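Local coordinates for protein probable CoA-transferase alpha subunit (Rhodococcus jostii, PDB 6COJ) that probably works as the alpha subunit of a CoA-transferase-family enzyme and binds a coenzyme A thioester carrying a spirocyclic acyl group, at residues A53-D58 with A78-K83; D178-H183 with A208-R213. The protein carries 1 engineered substitution. One frame throughout, in Å; residues are numbered along the deposited sequence.

Contact 1: residues A53-D58 with A78-K83; sequences ALLRSD and AGKVTK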
loop_
_atom_site.group_PDB
_atom_site.type_symbol
_atom_site.label_atom_id
_atom_site.label_comp_id
_atom_site.label_asym_id
_atom_site.label_seq_id
_atom_site.Cartn_x
_atom_site.Cartn_y
_atom_site.Cartn_z
ATOM N N ALA A 53 -26.987 -4.098 -15.379
ATOM C CA ALA A 53 -27.725 -5.239 -14.846
ATOM C C ALA A 53 -28.436 -4.872 -13.546
ATOM O O ALA A 53 -29.560 -5.331 -13.295
ATOM C CB ALA A 53 -26.790 -6.439 -14.659
ATOM N N LEU A 54 -27.805 -4.039 -12.714
ATOM C CA LEU A 54 -28.495 -3.509 -11.538
ATOM C C LEU A 54 -29.749 -2.731 -11.928
ATOM O O LEU A 54 -30.798 -2.872 -11.286
ATOM C CB LEU A 54 -27.549 -2.616 -10.738
ATOM C CG LEU A 54 -26.922 -3.248 -9.502
ATOM C CD1 LEU A 54 -25.876 -2.313 -8.893
ATOM C CD2 LEU A 54 -27.986 -3.593 -8.480
ATOM N N LEU A 55 -29.659 -1.895 -12.972
ATOM C CA LEU A 55 -30.809 -1.111 -13.412
ATOM C C LEU A 55 -31.953 -2.005 -13.866
ATOM O O LEU A 55 -33.125 -1.683 -13.646
ATOM C CB LEU A 55 -30.401 -0.154 -14.535
ATOM C CG LEU A 55 -30.197 1.307 -14.110
ATOM C CD1 LEU A 55 -29.191 1.411 -12.981
ATOM C CD2 LEU A 55 -29.781 2.177 -15.294
ATOM N N ARG A 56 -31.634 -3.122 -14.520
ATOM C CA ARG A 56 -32.671 -4.046 -14.966
ATOM C C ARG A 56 -33.349 -4.733 -13.790
ATOM O O ARG A 56 -34.513 -5.134 -13.902
ATOM C CB ARG A 56 -32.060 -5.105 -15.885
ATOM C CG ARG A 56 -31.611 -4.590 -17.232
ATOM C CD ARG A 56 -31.372 -5.733 -18.204
ATOM N NE ARG A 56 -30.316 -6.642 -17.781
ATOM C CZ ARG A 56 -29.023 -6.461 -18.046
ATOM N NH1 ARG A 56 -28.628 -5.400 -18.737
ATOM N NH2 ARG A 56 -28.128 -7.345 -17.634
ATOM N N SER A 57 -32.639 -4.888 -12.672
ATOM C CA SER A 57 -33.126 -5.594 -11.498
ATOM C C SER A 57 -34.002 -4.682 -10.643
ATOM O O SER A 57 -34.134 -3.483 -10.896
ATOM C CB SER A 57 -31.955 -6.089 -10.645
ATOM O OG SER A 57 -31.430 -5.061 -9.804
ATOM N N ASP A 58 -34.591 -5.271 -9.604
ATOM C CA ASP A 58 -35.339 -4.518 -8.605
ATOM C C ASP A 58 -34.515 -4.180 -7.372
ATOM O O ASP A 58 -35.077 -3.712 -6.377
ATOM C CB ASP A 58 -36.626 -5.252 -8.211
ATOM C CG ASP A 58 -36.371 -6.570 -7.496
ATOM O OD1 ASP A 58 -35.200 -6.983 -7.359
ATOM O OD2 ASP A 58 -37.362 -7.200 -7.070
ATOM N N ALA A 78 -32.280 5.741 -11.673
ATOM C CA ALA A 78 -33.275 4.728 -11.355
ATOM C C ALA A 78 -33.698 4.769 -9.897
ATOM O O ALA A 78 -34.397 3.855 -9.439
ATOM C CB ALA A 78 -32.746 3.339 -11.729
ATOM N N GLY A 79 -33.303 5.813 -9.169
ATOM C CA GLY A 79 -33.683 5.958 -7.778
ATOM C C GLY A 79 -33.161 4.863 -6.876
ATOM O O GLY A 79 -33.805 4.534 -5.870
ATOM N N LYS A 80 -32.016 4.275 -7.213
ATOM C CA LYS A 80 -31.525 3.113 -6.486
ATOM C C LYS A 80 -30.598 3.461 -5.333
ATOM O O LYS A 80 -30.188 2.550 -4.607
ATOM C CB LYS A 80 -30.845 2.126 -7.442
ATOM C CG LYS A 80 -31.854 1.359 -8.302
ATOM C CD LYS A 80 -31.153 0.507 -9.328
ATOM C CE LYS A 80 -32.141 -0.230 -10.197
ATOM N NZ LYS A 80 -32.888 -1.283 -9.457
ATOM N N VAL A 81 -30.278 4.738 -5.126
ATOM C CA VAL A 81 -29.278 5.162 -4.148
ATOM C C VAL A 81 -29.978 5.870 -2.998
ATOM O O VAL A 81 -30.730 6.833 -3.208
ATOM C CB VAL A 81 -28.221 6.072 -4.785
ATOM C CG1 VAL A 81 -27.166 6.468 -3.751
ATOM C CG2 VAL A 81 -27.585 5.377 -5.975
ATOM N N THR A 82 -29.748 5.383 -1.784
ATOM C CA THR A 82 -30.214 6.042 -0.571
ATOM C C THR A 82 -29.121 6.881 0.070
ATOM O O THR A 82 -29.387 7.989 0.551
ATOM C CB THR A 82 -30.690 4.987 0.435
ATOM O OG1 THR A 82 -31.803 4.282 -0.115
ATOM C CG2 THR A 82 -31.120 5.630 1.755
ATOM N N LYS A 83 -27.897 6.369 0.083
ATOM C CA LYS A 83 -26.783 7.014 0.750
ATOM C C LYS A 83 -25.549 6.773 -0.104
ATOM O O LYS A 83 -25.405 5.709 -0.713
ATOM C CB LYS A 83 -26.604 6.412 2.150
ATOM C CG LYS A 83 -25.631 7.152 3.054
ATOM C CD LYS A 83 -25.699 6.594 4.466
ATOM C CE LYS A 83 -24.783 7.360 5.417
ATOM N NZ LYS A 83 -24.726 6.759 6.787
#
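The flat groups that Lys80 meets are peptide carbonyls: its ammonium lies above the plane of the Ser57 carbonyl, 52° out of it, with NZ hydrogen-bonded to Ser57 O at 2.9 Å rather than set on a lone pair. Close to that end of the side chain is the carbonyl of Leu54, whose O is 3.2 Å from Lys80 CE. The same Leu54 O accepts a bond from Ser57 OG at 2.7 Å, the hydroxyl tilted only 19° from the carbonyl plane. Ser57 is the first residue to leave the helical conformation, and its OG also takes the N-H of Val59, so the serine ties the last turn of helix 48-56 to the chain leaving it. Lys80 runs out almost fully extended as far as CE and then bends at its last torsion (chi4 -69°), which turns NZ across the helix end toward Ser57 O and a second acceptor, Val59 O. Carbonyls gathered at the C-terminus of a helix probably favour a charged amine there. The hydrocarbon part of the lysine works too: CE lies 3.6 Å from Leu55 CA, while CD is 4.2 Å from Leu55 CD1. Nearby, Leu55 CG meets Ala78 CB at 4.0 Å in a small apolar patch. Replacing Lys80 with an alanine would probably leave the Ser57 and Val59 carbonyls without their shared donor and open a gap beside Leu55. Gly79, with positive phi, is the C-prime residue of the Schellman motif ending helix 70-77, before strand 81-86. Backbone bonds to Leu62 set Lys80 beside strand 62-65. Leu54 and Leu55, packed on Leu75, and the lysine's bond to Ser57 O join helix 48-56 to this beta-alpha-beta crossover; Leu54 also touches Val27 of helix 23-28.

Contact 2: residues D178-H183 with A208-R213; sequences DAALVH and AAAEKR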
loop_
_atom_site.group_PDB
_atom_site.type_symbol
_atom_site.label_atom_id
_atom_site.label_comp_id
_atom_site.label_asym_id
_atom_site.label_seq_id
_atom_site.Cartn_x
_atom_site.Cartn_y
_atom_site.Cartn_z
ATOM N N ASP A 178 -20.952 -4.775 1.761
ATOM C CA ASP A 178 -21.618 -6.050 1.528
ATOM C C ASP A 178 -21.158 -6.656 0.216
ATOM O O ASP A 178 -21.023 -7.880 0.107
ATOM C CB ASP A 178 -23.135 -5.873 1.536
ATOM C CG ASP A 178 -23.647 -5.413 2.881
ATOM O OD1 ASP A 178 -23.295 -6.050 3.898
ATOM O OD2 ASP A 178 -24.369 -4.402 2.922
ATOM N N ALA A 179 -20.922 -5.822 -0.796
ATOM C CA ALA A 179 -20.518 -6.330 -2.098
ATOM C C ALA A 179 -19.610 -5.325 -2.786
ATOM O O ALA A 179 -19.634 -4.126 -2.491
ATOM C CB ALA A 179 -21.733 -6.644 -2.980
ATOM N N ALA A 180 -18.788 -5.838 -3.699
ATOM C CA ALA A 180 -17.981 -5.011 -4.586
ATOM C C ALA A 180 -18.230 -5.443 -6.021
ATOM O O ALA A 180 -18.355 -6.641 -6.306
ATOM C CB ALA A 180 -16.476 -5.142 -4.282
ATOM N N LEU A 181 -18.312 -4.458 -6.914
ATOM C CA LEU A 181 -18.433 -4.672 -8.356
ATOM C C LEU A 181 -17.242 -3.983 -9.008
ATOM O O LEU A 181 -17.057 -2.774 -8.841
ATOM C CB LEU A 181 -19.734 -4.060 -8.892
ATOM C CG LEU A 181 -21.028 -4.451 -8.180
ATOM C CD1 LEU A 181 -22.187 -3.633 -8.737
ATOM C CD2 LEU A 181 -21.293 -5.933 -8.326
ATOM N N VAL A 182 -16.413 -4.751 -9.721
ATOM C CA VAL A 182 -15.233 -4.204 -10.384
ATOM C C VAL A 182 -15.135 -4.810 -11.777
ATOM O O VAL A 182 -15.646 -5.900 -12.036
ATOM C CB VAL A 182 -13.923 -4.453 -9.587
ATOM C CG1 VAL A 182 -14.006 -3.836 -8.177
ATOM C CG2 VAL A 182 -13.613 -5.948 -9.499
ATOM N N HIS A 183 -14.461 -4.090 -12.679
ATOM C CA HIS A 183 -14.231 -4.541 -14.049
ATOM C C HIS A 183 -12.741 -4.498 -14.349
ATOM O O HIS A 183 -12.090 -3.471 -14.127
ATOM C CB HIS A 183 -14.946 -3.639 -15.060
ATOM C CG HIS A 183 -14.838 -4.130 -16.465
ATOM N ND1 HIS A 183 -15.638 -5.141 -16.954
ATOM C CD2 HIS A 183 -14.021 -3.768 -17.484
ATOM C CE1 HIS A 183 -15.330 -5.370 -18.220
ATOM N NE2 HIS A 183 -14.355 -4.547 -18.568
ATOM N N ALA A 208 -11.131 -6.410 -1.394
ATOM C CA ALA A 208 -10.659 -6.776 -0.061
ATOM C C ALA A 208 -11.573 -6.250 1.038
ATOM O O ALA A 208 -11.593 -6.811 2.138
ATOM C CB ALA A 208 -9.224 -6.277 0.147
ATOM N N ALA A 209 -12.326 -5.181 0.770
ATOM C CA ALA A 209 -13.206 -4.569 1.761
ATOM C C ALA A 209 -14.605 -5.176 1.787
ATOM O O ALA A 209 -15.414 -4.777 2.632
ATOM C CB ALA A 209 -13.327 -3.065 1.488
ATOM N N ALA A 210 -14.908 -6.125 0.898
ATOM C CA ALA A 210 -16.272 -6.574 0.670
ATOM C C ALA A 210 -16.468 -8.033 1.064
ATOM O O ALA A 210 -15.533 -8.836 1.075
ATOM C CB ALA A 210 -16.664 -6.402 -0.803
ATOM N N GLU A 211 -17.733 -8.375 1.324
ATOM C CA GLU A 211 -18.119 -9.756 1.601
ATOM C C GLU A 211 -18.309 -10.561 0.317
ATOM O O GLU A 211 -17.782 -11.672 0.191
ATOM C CB GLU A 211 -19.413 -9.757 2.405
ATOM C CG GLU A 211 -19.921 -11.126 2.801
ATOM C CD GLU A 211 -19.069 -11.786 3.865
ATOM O OE1 GLU A 211 -19.144 -13.027 3.996
ATOM O OE2 GLU A 211 -18.330 -11.056 4.566
ATOM N N LYS A 212 -19.065 -10.024 -0.641
ATOM C CA LYS A 212 -19.327 -10.680 -1.922
ATOM C C LYS A 212 -18.683 -9.863 -3.033
ATOM O O LYS A 212 -18.903 -8.654 -3.120
ATOM C CB LYS A 212 -20.831 -10.757 -2.198
ATOM C CG LYS A 212 -21.656 -11.495 -1.166
ATOM C CD LYS A 212 -23.142 -11.367 -1.516
ATOM C CE LYS A 212 -24.047 -11.698 -0.342
ATOM N NZ LYS A 212 -23.826 -13.081 0.158
ATOM N N ARG A 213 -17.890 -10.512 -3.884
ATOM C CA ARG A 213 -17.044 -9.801 -4.832
ATOM C C ARG A 213 -17.309 -10.311 -6.239
ATOM O O ARG A 213 -17.135 -11.503 -6.515
ATOM C CB ARG A 213 -15.572 -10.005 -4.473
ATOM C CG ARG A 213 -15.096 -9.198 -3.267
ATOM C CD ARG A 213 -15.487 -9.815 -1.935
ATOM N NE ARG A 213 -14.985 -11.181 -1.787
ATOM C CZ ARG A 213 -13.771 -11.481 -1.336
ATOM N NH1 ARG A 213 -12.934 -10.512 -0.997
ATOM N NH2 ARG A 213 -13.404 -12.746 -1.219
#
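Ala179 and Lys212 face each other as a parallel bridge with their CA atoms 4.5 Å apart, and Lys212 bonds to the residues flanking its partner, its N giving a hydrogen to Asp178 O at 3.0 Å and its O receiving Ala180 N at 2.9 Å. The two bonds differ in shape. Ala180 N approaches Lys212 O almost head-on (C=O...N 165°), whereas Lys212 N comes to Asp178 O tilted 29° from the carbonyl plane. Lys212 O also receives a CA-H...O contact from Ala179 CA at 3.0 Å, so two donors share one carbonyl. Two alanine methyls meet beside this pairing: Ala180 CB lies 3.7 Å from Ala210 CB, and the same Ala210 methyl is 3.6 Å from Ala180 N, beside the bonded peptide. The charged residues give this contact their aliphatic roots: Glu211 CB lies 3.4 Å from Asp178 O, while the rest of its chain bends away. Lys212 CG stands anti to its own carbonyl carbon (chi1 -59°), which carries CB and CG past that oxygen before the amine leads off as well. Asp178 turns outward to bond through OD2 with Thr35 N. On the face opposite Ala179 and Lys212, Arg213 CG passes 4.4 Å from Ala180 CB; its guanidinium is fixed by a salt bridge from NE to Asp243, with NH1 and NH2 bonding to the carbonyls of Cys207 and Met240. Here helix 203-208 gives way to strand 213-217, at the end of a beta-alpha-beta crossover between neighbouring strands of a Rossmann-like parallel sheet. Strand 177-184 lies inside that sheet, bonding through Ala179 and Leu181 to strand 35-38 on its other side, while Ala208 and Ala209 lean on helix 117-128.

Both contacts serve the same parallel sheet, but at different levels. Contact 2 is part of the sheet itself, about 10 Å from the centre of the chain; its Glu211 is exposed, while Arg213 is buried and paired. Contact 1, about 14 Å from that centre, lies where the chain enters strand 81-86, nearer the surface. Both are partly buried, contact 2 the more so. One rests on two parallel-sheet backbone bonds, the other on a lysine amine bound to carbonyls just past a helix end. Their centres are about 17 Å apart, yet they meet: Leu54 CD1 packs against Leu181 CD1 at 3.9 Å, bringing helix 48-56 onto strand 177-184.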